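Local coordinates for 5-oxoprolinase subunit A (Thermus thermophilus, PDB 2DFA), which probably catalyses the ATP-dependent cleavage of 5-oxoproline to L-glutamate as one component of a complex with PxpB and PxpC, at residues Val3-Tyr13 / Ser29-Gly40; Ala58-Pro66 / Asp86-Leu94. One frame throughout, in Å; residues are numbered along the deposited sequence. Where two conformers were deposited one is given.

Contact 1 of 2, residues Val3-Tyr13 / Ser29-Gly40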
ATOM      1  N   VAL A   3     -10.982  -0.693  38.045  1.00 47.29           N
ATOM      2  CA  VAL A   3     -10.052  -0.127  37.080  1.00 45.08           C
ATOM      3  C   VAL A   3     -10.135  -0.906  35.778  1.00 44.04           C
ATOM      4  O   VAL A   3     -10.486  -2.087  35.764  1.00 44.50           O
ATOM      5  CB  VAL A   3      -8.594  -0.173  37.606  1.00 43.07           C
ATOM      6  CG1 VAL A   3      -8.115  -1.604  37.701  1.00 43.38           C
ATOM      7  CG2 VAL A   3      -7.675   0.637  36.689  1.00 43.82           C
ATOM      8  N   ASP A   4      -9.815  -0.237  34.679  1.00 42.24           N
ATOM      9  CA  ASP A   4      -9.845  -0.885  33.383  1.00 41.02           C
ATOM     10  C   ASP A   4      -8.434  -1.292  32.969  1.00 39.95           C
ATOM     11  O   ASP A   4      -7.472  -0.560  33.196  1.00 40.17           O
ATOM     12  CB  ASP A   4     -10.453   0.059  32.336  1.00 41.05           C
ATOM     13  CG  ASP A   4     -10.342  -0.487  30.921  1.00 43.79           C
ATOM     14  OD1 ASP A   4      -9.280  -0.298  30.285  1.00 45.62           O
ATOM     15  OD2 ASP A   4     -11.309  -1.114  30.449  1.00 42.10           O
ATOM     16  N   LEU A   5      -8.324  -2.479  32.391  1.00 39.82           N
ATOM     17  CA  LEU A   5      -7.054  -2.994  31.903  1.00 41.27           C
ATOM     18  C   LEU A   5      -7.185  -3.016  30.387  1.00 40.34           C
ATOM     19  O   LEU A   5      -8.067  -3.690  29.853  1.00 39.46           O
ATOM     20  CB  LEU A   5      -6.815  -4.414  32.422  1.00 42.13           C
ATOM     21  CG  LEU A   5      -5.789  -4.590  33.547  1.00 45.77           C
ATOM     22  CD1 LEU A   5      -4.388  -4.381  32.993  1.00 47.01           C
ATOM     23  CD2 LEU A   5      -6.079  -3.612  34.670  1.00 44.53           C
ATOM     24  N   ASN A   6      -6.321  -2.279  29.691  1.00 40.12           N
ATOM     25  CA  ASN A   6      -6.395  -2.241  28.238  1.00 39.29           C
ATOM     26  C   ASN A   6      -5.109  -2.709  27.567  1.00 37.77           C
ATOM     27  O   ASN A   6      -4.015  -2.593  28.122  1.00 38.27           O
ATOM     28  CB  ASN A   6      -6.748  -0.825  27.760  1.00 40.79           C
ATOM     29  CG  ASN A   6      -5.532   0.075  27.620  1.00 42.79           C
ATOM     30  OD1 ASN A   6      -4.769  -0.035  26.657  1.00 41.00           O
ATOM     31  ND2 ASN A   6      -5.343   0.969  28.585  1.00 45.14           N
ATOM     32  N   ALA A   7      -5.256  -3.261  26.370  1.00 36.45           N
ATOM     33  CA  ALA A   7      -4.114  -3.739  25.605  1.00 36.04           C
ATOM     34  C   ALA A   7      -4.421  -3.575  24.123  1.00 35.69           C
ATOM     35  O   ALA A   7      -5.585  -3.605  23.710  1.00 33.02           O
ATOM     36  CB  ALA A   7      -3.844  -5.201  25.923  1.00 34.37           C
ATOM     37  N   ASP A   8      -3.378  -3.389  23.322  1.00 36.49           N
ATOM     38  CA  ASP A   8      -3.569  -3.247  21.890  1.00 39.63           C
ATOM     39  C   ASP A   8      -3.843  -4.636  21.346  1.00 38.99           C
ATOM     40  O   ASP A   8      -3.393  -5.633  21.923  1.00 39.26           O
ATOM     41  CB  ASP A   8      -2.318  -2.665  21.221  1.00 43.37           C
ATOM     42  CG  ASP A   8      -1.894  -1.344  21.827  1.00 46.40           C
ATOM     43  OD1 ASP A   8      -2.777  -0.537  22.193  1.00 46.39           O
ATOM     44  OD2 ASP A   8      -0.671  -1.107  21.924  1.00 52.56           O
ATOM     45  N   ALA A   9      -4.577  -4.704  20.239  1.00 36.54           N
ATOM     46  CA  ALA A   9      -4.910  -5.981  19.623  1.00 34.92           C
ATOM     47  C   ALA A   9      -5.361  -5.792  18.177  1.00 33.15           C
ATOM     48  O   ALA A   9      -5.499  -4.663  17.706  1.00 31.76           O
ATOM     49  CB  ALA A   9      -6.010  -6.669  20.415  1.00 34.93           C
ATOM     50  N   GLY A  10      -5.588  -6.909  17.492  1.00 33.06           N
ATOM     51  CA  GLY A  10      -6.025  -6.877  16.105  1.00 34.41           C
ATOM     52  C   GLY A  10      -5.016  -6.218  15.174  1.00 34.40           C
ATOM     53  O   GLY A  10      -5.384  -5.650  14.151  1.00 32.95           O
ATOM     54  N   GLU A  11      -3.737  -6.307  15.511  1.00 34.40           N
ATOM     55  CA  GLU A  11      -2.718  -5.675  14.680  1.00 36.31           C
ATOM     56  C   GLU A  11      -2.173  -6.554  13.554  1.00 35.28           C
ATOM     57  O   GLU A  11      -1.354  -6.101  12.746  1.00 35.33           O
ATOM     58  CB  GLU A  11      -1.597  -5.146  15.580  1.00 38.44           C
ATOM     59  CG  GLU A  11      -2.168  -4.311  16.723  1.00 43.26           C
ATOM     60  CD  GLU A  11      -1.143  -3.446  17.425  1.00 45.29           C
ATOM     61  OE1 GLU A  11      -0.356  -3.982  18.234  1.00 47.36           O
ATOM     62  OE2 GLU A  11      -1.137  -2.223  17.173  1.00 46.95           O
ATOM     63  N   SER A  12      -2.642  -7.800  13.491  1.00 33.93           N
ATOM     64  CA  SER A  12      -2.223  -8.728  12.443  1.00 34.14           C
ATOM     65  C   SER A  12      -2.640  -8.146  11.093  1.00 34.26           C
ATOM     66  O   SER A  12      -3.641  -7.427  10.998  1.00 32.30           O
ATOM     67  CB  SER A  12      -2.897 -10.096  12.627  1.00 34.21           C
ATOM     68  OG  SER A  12      -2.521 -10.705  13.852  1.00 36.88           O
ATOM     69  N   TYR A  13      -1.884  -8.463  10.049  1.00 33.65           N
ATOM     70  CA  TYR A  13      -2.196  -7.949   8.720  1.00 34.11           C
ATOM     71  C   TYR A  13      -2.132  -9.069   7.690  1.00 34.37           C
ATOM     72  O   TYR A  13      -1.054  -9.597   7.399  1.00 33.65           O
ATOM     73  CB  TYR A  13      -1.205  -6.842   8.343  1.00 34.86           C
ATOM     74  CG  TYR A  13      -1.611  -6.071   7.106  1.00 36.16           C
ATOM     75  CD1 TYR A  13      -2.444  -4.952   7.197  1.00 34.79           C
ATOM     76  CD2 TYR A  13      -1.181  -6.474   5.839  1.00 36.52           C
ATOM     77  CE1 TYR A  13      -2.839  -4.254   6.053  1.00 37.79           C
ATOM     78  CE2 TYR A  13      -1.571  -5.782   4.693  1.00 37.52           C
ATOM     79  CZ  TYR A  13      -2.395  -4.678   4.806  1.00 38.53           C
ATOM     80  OH  TYR A  13      -2.773  -3.996   3.667  1.00 43.30           O
ATOM     81  N   SER A  29      -9.979  -5.826  30.084  1.00 36.98           N
ATOM     82  CA  SER A  29     -11.376  -5.422  30.036  1.00 36.23           C
ATOM     83  C   SER A  29     -11.663  -4.585  28.791  1.00 35.36           C
ATOM     84  O   SER A  29     -12.807  -4.479  28.372  1.00 33.48           O
ATOM     85  CB  SER A  29     -11.779  -4.652  31.305  1.00 36.13           C
ATOM     86  OG  SER A  29     -10.947  -3.529  31.532  1.00 38.06           O
ATOM     87  N   SER A  30     -10.624  -3.993  28.200  1.00 35.88           N
ATOM     88  CA  SER A  30     -10.792  -3.194  26.984  1.00 34.71           C
ATOM     89  C   SER A  30      -9.620  -3.453  26.040  1.00 34.13           C
ATOM     90  O   SER A  30      -8.520  -3.782  26.479  1.00 32.82           O
ATOM     91  CB  SER A  30     -10.878  -1.688  27.294  1.00 34.83           C
ATOM     92  OG  SER A  30     -12.084  -1.342  27.956  0.50 36.16           O
ATOM     93  N   ALA A  31      -9.867  -3.315  24.742  1.00 32.22           N
ATOM     94  CA  ALA A  31      -8.820  -3.530  23.748  1.00 29.68           C
ATOM     95  C   ALA A  31      -8.827  -2.374  22.751  1.00 29.19           C
ATOM     96  O   ALA A  31      -9.877  -1.799  22.462  1.00 28.29           O
ATOM     97  CB  ALA A  31      -9.050  -4.844  23.026  1.00 29.55           C
ATOM     98  N   ASN A  32      -7.647  -2.034  22.246  1.00 29.74           N
ATOM     99  CA  ASN A  32      -7.503  -0.960  21.269  1.00 28.94           C
ATOM    100  C   ASN A  32      -7.191  -1.673  19.958  1.00 28.90           C
ATOM    101  O   ASN A  32      -6.095  -2.197  19.778  1.00 27.72           O
ATOM    102  CB  ASN A  32      -6.342  -0.046  21.661  1.00 31.35           C
ATOM    103  CG  ASN A  32      -6.275   0.204  23.162  1.00 31.91           C
ATOM    104  OD1 ASN A  32      -7.221   0.714  23.765  1.00 33.00           O
ATOM    105  ND2 ASN A  32      -5.154  -0.163  23.770  1.00 31.33           N
ATOM    106  N   LEU A  33      -8.162  -1.711  19.056  1.00 29.21           N
ATOM    107  CA  LEU A  33      -7.991  -2.397  17.782  1.00 29.68           C
ATOM    108  C   LEU A  33      -7.456  -1.532  16.650  1.00 28.90           C
ATOM    109  O   LEU A  33      -7.929  -0.415  16.431  1.00 27.71           O
ATOM    110  CB  LEU A  33      -9.318  -3.028  17.351  1.00 28.97           C
ATOM    111  CG  LEU A  33      -9.594  -4.438  17.890  1.00 33.11           C
ATOM    112  CD1 LEU A  33      -9.387  -4.486  19.398  1.00 33.22           C
ATOM    113  CD2 LEU A  33     -11.003  -4.843  17.524  1.00 32.36           C
ATOM    114  N   ALA A  34      -6.468  -2.067  15.932  1.00 29.94           N
ATOM    115  CA  ALA A  34      -5.870  -1.373  14.799  1.00 28.44           C
ATOM    116  C   ALA A  34      -6.948  -1.195  13.731  1.00 29.05           C
ATOM    117  O   ALA A  34      -7.891  -1.991  13.647  1.00 26.12           O
ATOM    118  CB  ALA A  34      -4.689  -2.183  14.238  1.00 31.69           C
ATOM    119  N   CYS A  35      -6.798  -0.163  12.901  1.00 28.46           N
ATOM    120  CA  CYS A  35      -7.800   0.126  11.883  1.00 27.12           C
ATOM    121  C   CYS A  35      -7.345   0.075  10.423  1.00 29.14           C
ATOM    122  O   CYS A  35      -7.927   0.754   9.574  1.00 29.99           O
ATOM    123  CB  CYS A  35      -8.426   1.494  12.184  1.00 29.64           C
ATOM    124  SG  CYS A  35      -9.018   1.670  13.910  1.00 30.59           S
ATOM    125  N   GLY A  36      -6.312  -0.715  10.132  1.00 27.77           N
ATOM    126  CA  GLY A  36      -5.850  -0.862   8.760  1.00 29.34           C
ATOM    127  C   GLY A  36      -4.719   0.027   8.265  1.00 28.49           C
ATOM    128  O   GLY A  36      -4.265  -0.143   7.132  1.00 29.88           O
ATOM    129  N   PHE A  37      -4.253   0.957   9.090  1.00 27.77           N
ATOM    130  CA  PHE A  37      -3.168   1.854   8.675  1.00 29.46           C
ATOM    131  C   PHE A  37      -1.777   1.383   9.098  1.00 30.16           C
ATOM    132  O   PHE A  37      -0.848   1.376   8.285  1.00 33.18           O
ATOM    133  CB  PHE A  37      -3.413   3.269   9.218  1.00 28.19           C
ATOM    134  CG  PHE A  37      -4.339   4.101   8.367  1.00 29.76           C
ATOM    135  CD1 PHE A  37      -5.494   3.552   7.818  1.00 30.42           C
ATOM    136  CD2 PHE A  37      -4.063   5.450   8.137  1.00 30.69           C
ATOM    137  CE1 PHE A  37      -6.366   4.334   7.048  1.00 30.47           C
ATOM    138  CE2 PHE A  37      -4.926   6.246   7.369  1.00 29.91           C
ATOM    139  CZ  PHE A  37      -6.073   5.689   6.826  1.00 28.01           C
ATOM    140  N   HIS A  38      -1.625   1.015  10.368  1.00 31.57           N
ATOM    141  CA  HIS A  38      -0.336   0.532  10.814  1.00 34.20           C
ATOM    142  C   HIS A  38      -0.409  -0.961  11.084  1.00 34.94           C
ATOM    143  O   HIS A  38       0.576  -1.608  11.418  1.00 35.64           O
ATOM    144  CB  HIS A  38       0.037   1.276  12.096  1.00 35.96           C
ATOM    145  CG  HIS A  38      -0.896   0.870  13.207  1.00 37.63           C
ATOM    146  ND1 HIS A  38      -2.093   1.467  13.430  1.00 40.74           N
ATOM    147  CD2 HIS A  38      -0.710  -0.127  14.171  1.00 39.33           C
ATOM    148  CE1 HIS A  38      -2.616   0.842  14.503  1.00 38.78           C
ATOM    149  NE2 HIS A  38      -1.810  -0.116  14.967  1.00 40.38           N
ATOM    150  N   GLY A  39      -1.604  -1.502  10.880  1.00 34.49           N
ATOM    151  CA  GLY A  39      -1.849  -2.920  11.053  1.00 33.29           C
ATOM    152  C   GLY A  39      -3.348  -3.149  11.015  1.00 32.93           C
ATOM    153  O   GLY A  39      -4.116  -2.201  10.842  1.00 31.24           O
ATOM    154  N   GLY A  40      -3.767  -4.402  11.171  1.00 33.02           N
ATOM    155  CA  GLY A  40      -5.186  -4.712  11.158  1.00 32.65           C
ATOM    156  C   GLY A  40      -5.897  -4.689   9.808  1.00 33.10           C
ATOM    157  O   GLY A  40      -6.663  -3.765   9.525  1.00 34.90           O
TER
HETATM  158  O   HOH W   1      -8.134  -4.764  14.573  1.00 32.33           O
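Asp4 OD2 gathers two serine hydroxyls, its CG turned opposite the backbone N (chi1 172°) to bring the carboxylate to them: Ser30 OG donates at 2.6 Å on the syn side, whereas Ser29 OG, 2.7 Å from Asp4 OD2, arrives from above the carboxylate plane, 76° out of it. Ser29 OG also accepts from Leu5 N, and Leu5 O takes both Ser29 N and Ser30 N, so the entry to strand 30-34 is tied to Asp4 and Leu5. From Asn6 to Ala9 the strands 3-9 and 30-34 pair in parallel, their short axes 4.5 Å apart. On the face of Asn6 and Asp8, Asn32 ND2 bridges both neighbours, reaching Asn6 OD1 at 2.9 Å almost straight (172°) and Asp8 OD1, also at 2.9 Å, on its anti side. Thr219 OG1 bonds Asn6 ND2, Lys109 NZ also bonds Asn6 OD1, and His107 holds Asn32 OD1, which fixes the flip of that amide. On the other face Ala9 CB meets Leu33 CD1 at 4.1 Å. Past the strand, one water joins Gly10 O to Ala34 O. Glu11 OE2 accepts from His38 NE2 at 3.1 Å, in the imidazole plane; that ring stacks on His111. Parallel pairing across helix 21-24 defines a beta-alpha-beta unit, at whose C-terminal edge Asp8, with His62 and His111, turns donor atoms toward one point, as a metal site might, with no metal modelled.

Contact 2 of 2, residues Ala58-Pro66 / Asp86-Leu94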
ATOM      1  N   ALA A  58     -14.377  -4.819  25.886  1.00 36.16           N
ATOM      2  CA  ALA A  58     -14.835  -3.584  25.248  1.00 35.59           C
ATOM      3  C   ALA A  58     -13.847  -3.213  24.148  1.00 34.50           C
ATOM      4  O   ALA A  58     -12.641  -3.279  24.351  1.00 35.50           O
ATOM      5  CB  ALA A  58     -14.916  -2.459  26.269  1.00 33.11           C
ATOM      6  N   VAL A  59     -14.359  -2.805  22.993  1.00 34.15           N
ATOM      7  CA  VAL A  59     -13.484  -2.460  21.878  1.00 31.58           C
ATOM      8  C   VAL A  59     -13.416  -0.968  21.580  1.00 31.34           C
ATOM      9  O   VAL A  59     -14.438  -0.289  21.493  1.00 32.21           O
ATOM     10  CB  VAL A  59     -13.929  -3.215  20.599  1.00 32.70           C
ATOM     11  CG1 VAL A  59     -13.106  -2.754  19.390  1.00 30.04           C
ATOM     12  CG2 VAL A  59     -13.768  -4.711  20.813  1.00 30.64           C
ATOM     13  N   GLY A  60     -12.195  -0.468  21.426  1.00 30.14           N
ATOM     14  CA  GLY A  60     -11.989   0.932  21.106  1.00 29.57           C
ATOM     15  C   GLY A  60     -11.104   1.001  19.870  1.00 30.49           C
ATOM     16  O   GLY A  60     -10.462   0.010  19.515  1.00 28.95           O
ATOM     17  N   ALA A  61     -11.064   2.161  19.218  1.00 30.73           N
ATOM     18  CA  ALA A  61     -10.242   2.332  18.018  1.00 31.08           C
ATOM     19  C   ALA A  61      -8.815   2.720  18.377  1.00 30.21           C
ATOM     20  O   ALA A  61      -8.578   3.496  19.302  1.00 29.97           O
ATOM     21  CB  ALA A  61     -10.860   3.393  17.102  1.00 30.78           C
ATOM     22  N   HIS A  62      -7.865   2.175  17.624  1.00 30.03           N
ATOM     23  CA  HIS A  62      -6.448   2.429  17.832  1.00 26.76           C
ATOM     24  C   HIS A  62      -5.898   2.996  16.511  1.00 28.73           C
ATOM     25  O   HIS A  62      -5.103   2.357  15.834  1.00 28.26           O
ATOM     26  CB  HIS A  62      -5.764   1.101  18.186  1.00 27.80           C
ATOM     27  CG  HIS A  62      -4.439   1.246  18.865  1.00 30.30           C
ATOM     28  ND1 HIS A  62      -4.148   2.278  19.730  1.00 33.16           N
ATOM     29  CD2 HIS A  62      -3.353   0.434  18.875  1.00 30.69           C
ATOM     30  CE1 HIS A  62      -2.946   2.097  20.246  1.00 33.26           C
ATOM     31  NE2 HIS A  62      -2.444   0.984  19.744  1.00 34.63           N
ATOM     32  N   PRO A  63      -6.332   4.212  16.130  1.00 27.69           N
ATOM     33  CA  PRO A  63      -5.862   4.827  14.881  1.00 28.43           C
ATOM     34  C   PRO A  63      -4.382   5.199  14.873  1.00 27.56           C
ATOM     35  O   PRO A  63      -3.813   5.580  15.898  1.00 27.21           O
ATOM     36  CB  PRO A  63      -6.778   6.039  14.732  1.00 28.61           C
ATOM     37  CG  PRO A  63      -7.022   6.445  16.169  1.00 28.23           C
ATOM     38  CD  PRO A  63      -7.288   5.095  16.827  1.00 27.95           C
ATOM     39  N   GLY A  64      -3.758   5.075  13.706  1.00 28.96           N
ATOM     40  CA  GLY A  64      -2.350   5.404  13.593  1.00 27.34           C
ATOM     41  C   GLY A  64      -1.992   6.084  12.282  1.00 29.17           C
ATOM     42  O   GLY A  64      -2.858   6.346  11.442  1.00 27.58           O
ATOM     43  N   PHE A  65      -0.708   6.388  12.121  1.00 29.23           N
ATOM     44  CA  PHE A  65      -0.205   7.013  10.902  1.00 29.19           C
ATOM     45  C   PHE A  65      -0.302   6.023   9.742  1.00 28.93           C
ATOM     46  O   PHE A  65      -0.312   4.803   9.943  1.00 28.30           O
ATOM     47  CB  PHE A  65       1.275   7.397  11.058  1.00 30.89           C
ATOM     48  CG  PHE A  65       1.514   8.682  11.803  1.00 32.68           C
ATOM     49  CD1 PHE A  65       0.783   9.829  11.506  1.00 32.21           C
ATOM     50  CD2 PHE A  65       2.532   8.767  12.753  1.00 32.88           C
ATOM     51  CE1 PHE A  65       1.066  11.042  12.144  1.00 32.96           C
ATOM     52  CE2 PHE A  65       2.822   9.970  13.394  1.00 32.48           C
ATOM     53  CZ  PHE A  65       2.089  11.110  13.089  1.00 33.70           C
ATOM     54  N   PRO A  66      -0.380   6.537   8.503  1.00 29.54           N
ATOM     55  CA  PRO A  66      -0.459   5.653   7.344  1.00 29.86           C
ATOM     56  C   PRO A  66       0.965   5.186   7.020  1.00 30.61           C
ATOM     57  O   PRO A  66       1.609   5.701   6.098  1.00 29.92           O
ATOM     58  CB  PRO A  66      -1.042   6.561   6.263  1.00 31.39           C
ATOM     59  CG  PRO A  66      -0.432   7.890   6.607  1.00 30.74           C
ATOM     60  CD  PRO A  66      -0.602   7.942   8.112  1.00 30.06           C
ATOM     61  N   ASP A  86      -7.611  11.091   8.455  1.00 25.76           N
ATOM     62  CA  ASP A  86      -7.119   9.732   8.680  1.00 26.91           C
ATOM     63  C   ASP A  86      -7.768   9.086   9.902  1.00 24.78           C
ATOM     64  O   ASP A  86      -8.130   7.912   9.869  1.00 23.38           O
ATOM     65  CB  ASP A  86      -5.602   9.750   8.842  1.00 27.85           C
ATOM     66  CG  ASP A  86      -4.886   9.932   7.519  1.00 29.41           C
ATOM     67  OD1 ASP A  86      -5.577  10.090   6.488  1.00 29.41           O
ATOM     68  OD2 ASP A  86      -3.638   9.908   7.511  1.00 31.15           O
ATOM     69  N   VAL A  87      -7.911   9.854  10.976  1.00 25.38           N
ATOM     70  CA  VAL A  87      -8.537   9.338  12.193  1.00 26.27           C
ATOM     71  C   VAL A  87     -10.011   9.028  11.947  1.00 26.99           C
ATOM     72  O   VAL A  87     -10.513   7.985  12.378  1.00 25.98           O
ATOM     73  CB  VAL A  87      -8.396  10.337  13.365  1.00 29.20           C
ATOM     74  CG1 VAL A  87      -9.246   9.885  14.568  1.00 27.10           C
ATOM     75  CG2 VAL A  87      -6.929  10.427  13.774  1.00 28.11           C
ATOM     76  N   LEU A  88     -10.714   9.924  11.257  1.00 26.83           N
ATOM     77  CA  LEU A  88     -12.132   9.686  10.965  1.00 28.30           C
ATOM     78  C   LEU A  88     -12.311   8.405  10.158  1.00 27.93           C
ATOM     79  O   LEU A  88     -13.175   7.577  10.451  1.00 25.03           O
ATOM     80  CB  LEU A  88     -12.726  10.838  10.152  1.00 30.69           C
ATOM     81  CG  LEU A  88     -13.500  11.924  10.889  1.00 35.12           C
ATOM     82  CD1 LEU A  88     -14.054  12.920   9.877  1.00 34.76           C
ATOM     83  CD2 LEU A  88     -14.639  11.293  11.680  1.00 32.08           C
ATOM     84  N   TYR A  89     -11.494   8.272   9.117  1.00 26.84           N
ATOM     85  CA  TYR A  89     -11.529   7.116   8.237  1.00 25.57           C
ATOM     86  C   TYR A  89     -11.375   5.826   9.037  1.00 25.68           C
ATOM     87  O   TYR A  89     -12.129   4.876   8.854  1.00 25.42           O
ATOM     88  CB  TYR A  89     -10.387   7.230   7.209  1.00 25.37           C
ATOM     89  CG  TYR A  89     -10.340   6.123   6.181  1.00 25.65           C
ATOM     90  CD1 TYR A  89      -9.850   4.850   6.506  1.00 25.48           C
ATOM     91  CD2 TYR A  89     -10.789   6.344   4.878  1.00 26.51           C
ATOM     92  CE1 TYR A  89      -9.808   3.831   5.562  1.00 27.10           C
ATOM     93  CE2 TYR A  89     -10.756   5.330   3.924  1.00 27.03           C
ATOM     94  CZ  TYR A  89     -10.267   4.076   4.270  1.00 27.57           C
ATOM     95  OH  TYR A  89     -10.251   3.071   3.337  1.00 27.20           O
ATOM     96  N   GLN A  90     -10.381   5.802   9.917  1.00 25.24           N
ATOM     97  CA  GLN A  90     -10.098   4.618  10.719  1.00 25.01           C
ATOM     98  C   GLN A  90     -11.188   4.289  11.726  1.00 27.30           C
ATOM     99  O   GLN A  90     -11.593   3.135  11.854  1.00 25.43           O
ATOM    100  CB  GLN A  90      -8.755   4.793  11.418  1.00 25.06           C
ATOM    101  CG  GLN A  90      -7.578   4.763  10.432  1.00 25.79           C
ATOM    102  CD  GLN A  90      -6.241   4.985  11.098  1.00 25.36           C
ATOM    103  OE1 GLN A  90      -5.666   4.067  11.687  1.00 28.23           O
ATOM    104  NE2 GLN A  90      -5.733   6.210  11.012  1.00 25.38           N
ATOM    105  N   ILE A  91     -11.659   5.300  12.443  1.00 27.90           N
ATOM    106  CA  ILE A  91     -12.722   5.082  13.423  1.00 29.49           C
ATOM    107  C   ILE A  91     -13.945   4.529  12.707  1.00 27.99           C
ATOM    108  O   ILE A  91     -14.589   3.597  13.182  1.00 30.12           O
ATOM    109  CB  ILE A  91     -13.111   6.399  14.134  1.00 32.13           C
ATOM    110  CG1 ILE A  91     -11.989   6.824  15.082  1.00 34.31           C
ATOM    111  CG2 ILE A  91     -14.433   6.221  14.886  1.00 34.31           C
ATOM    112  CD1 ILE A  91     -12.219   8.193  15.711  1.00 38.44           C
ATOM    113  N   GLY A  92     -14.265   5.110  11.556  1.00 27.14           N
ATOM    114  CA  GLY A  92     -15.419   4.645  10.803  1.00 26.82           C
ATOM    115  C   GLY A  92     -15.305   3.203  10.350  1.00 27.85           C
ATOM    116  O   GLY A  92     -16.262   2.426  10.479  1.00 25.68           O
ATOM    117  N   ALA A  93     -14.137   2.838   9.820  1.00 25.50           N
ATOM    118  CA  ALA A  93     -13.927   1.476   9.345  1.00 26.69           C
ATOM    119  C   ALA A  93     -14.149   0.465  10.467  1.00 26.37           C
ATOM    120  O   ALA A  93     -14.843  -0.526  10.276  1.00 26.36           O
ATOM    121  CB  ALA A  93     -12.517   1.322   8.766  1.00 24.55           C
ATOM    122  N   LEU A  94     -13.552   0.714  11.630  1.00 25.75           N
ATOM    123  CA  LEU A  94     -13.709  -0.196  12.761  1.00 28.09           C
ATOM    124  C   LEU A  94     -15.165  -0.255  13.222  1.00 29.22           C
ATOM    125  O   LEU A  94     -15.687  -1.338  13.515  1.00 28.69           O
ATOM    126  CB  LEU A  94     -12.806   0.231  13.929  1.00 28.27           C
ATOM    127  CG  LEU A  94     -12.985  -0.585  15.219  1.00 28.54           C
ATOM    128  CD1 LEU A  94     -12.675  -2.051  14.960  1.00 29.44           C
ATOM    129  CD2 LEU A  94     -12.082  -0.032  16.309  1.00 28.91           C
TER
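Gln90 meets the backbone of Gly64 with both ends of its amide. Gly64 N donates to Gln90 OE1 at 3.0 Å and 164°, while Gln90 NE2 returns a bond to Gly64 O at 2.9 Å, lying in that carbonyl's plane on a lone pair. The same NE2 donates to Asp86 O one helical turn back, from above the carbonyl plane and from the face opposite to Gln90 N. Three bonds thus fix the rotation of the amide, whose chain runs extended beyond CG to reach from the helix to the loop. Pro63 lies against this group, its CA 3.3 Å from Gln90 OE1.

The apolar packing is closest at the strand. Leu94 CD2 presses on Ala61 CA at 3.4 Å, tighter than usual for two carbons, and sits 3.6 Å from Gly60 O; CG anti to the backbone N (chi1 175°) carries the branch there. Ile91 CG1 touches Ala61 CB more lightly, at 4.1 Å, and just past the strand Pro63 CG and Val87 CG1 make another light touch, 4.4 Å apart. The fit is looser at the far end of the loop, where the partly exposed Pro66 meets Asp86 through its ring carbons CD and CG beside OD2 and also packs on Arg74 of the fourth subunit.

Strand and helix run roughly antiparallel, at 149° and 8.4 Å between short axes. Helix 42-54 flanks this packing through Val49 and Ile45 on Leu94, helix 122-135 through Val132 and Phe135 on Ile91, and Leu33 of strand 30-34 also touches Leu94.

In the fold
Contact 1 closes before contact 2 opens along the chain, yet their centres lie only 10 Å apart because strands 30-34 and 58-62 are neighbours in one parallel sheet. Probable hydrogen bonds join them, Ala31 N to Ala58 O at 2.8 Å and Leu33 O to His62 N at 2.9 Å. Contact 1 pairs two strands within that sheet; contact 2 lays helix 80-100 against it. Together they bring Asp8 and His62 close, near the C-terminal ends of strands 2-9 and 58-62 that flank strand 30-34, where a shared polar site is possible. Both contacts also touch the third subunit: Cys35 O and Tyr89 OH each hydrogen-bond to the reciprocal residue of that neighbouring chain.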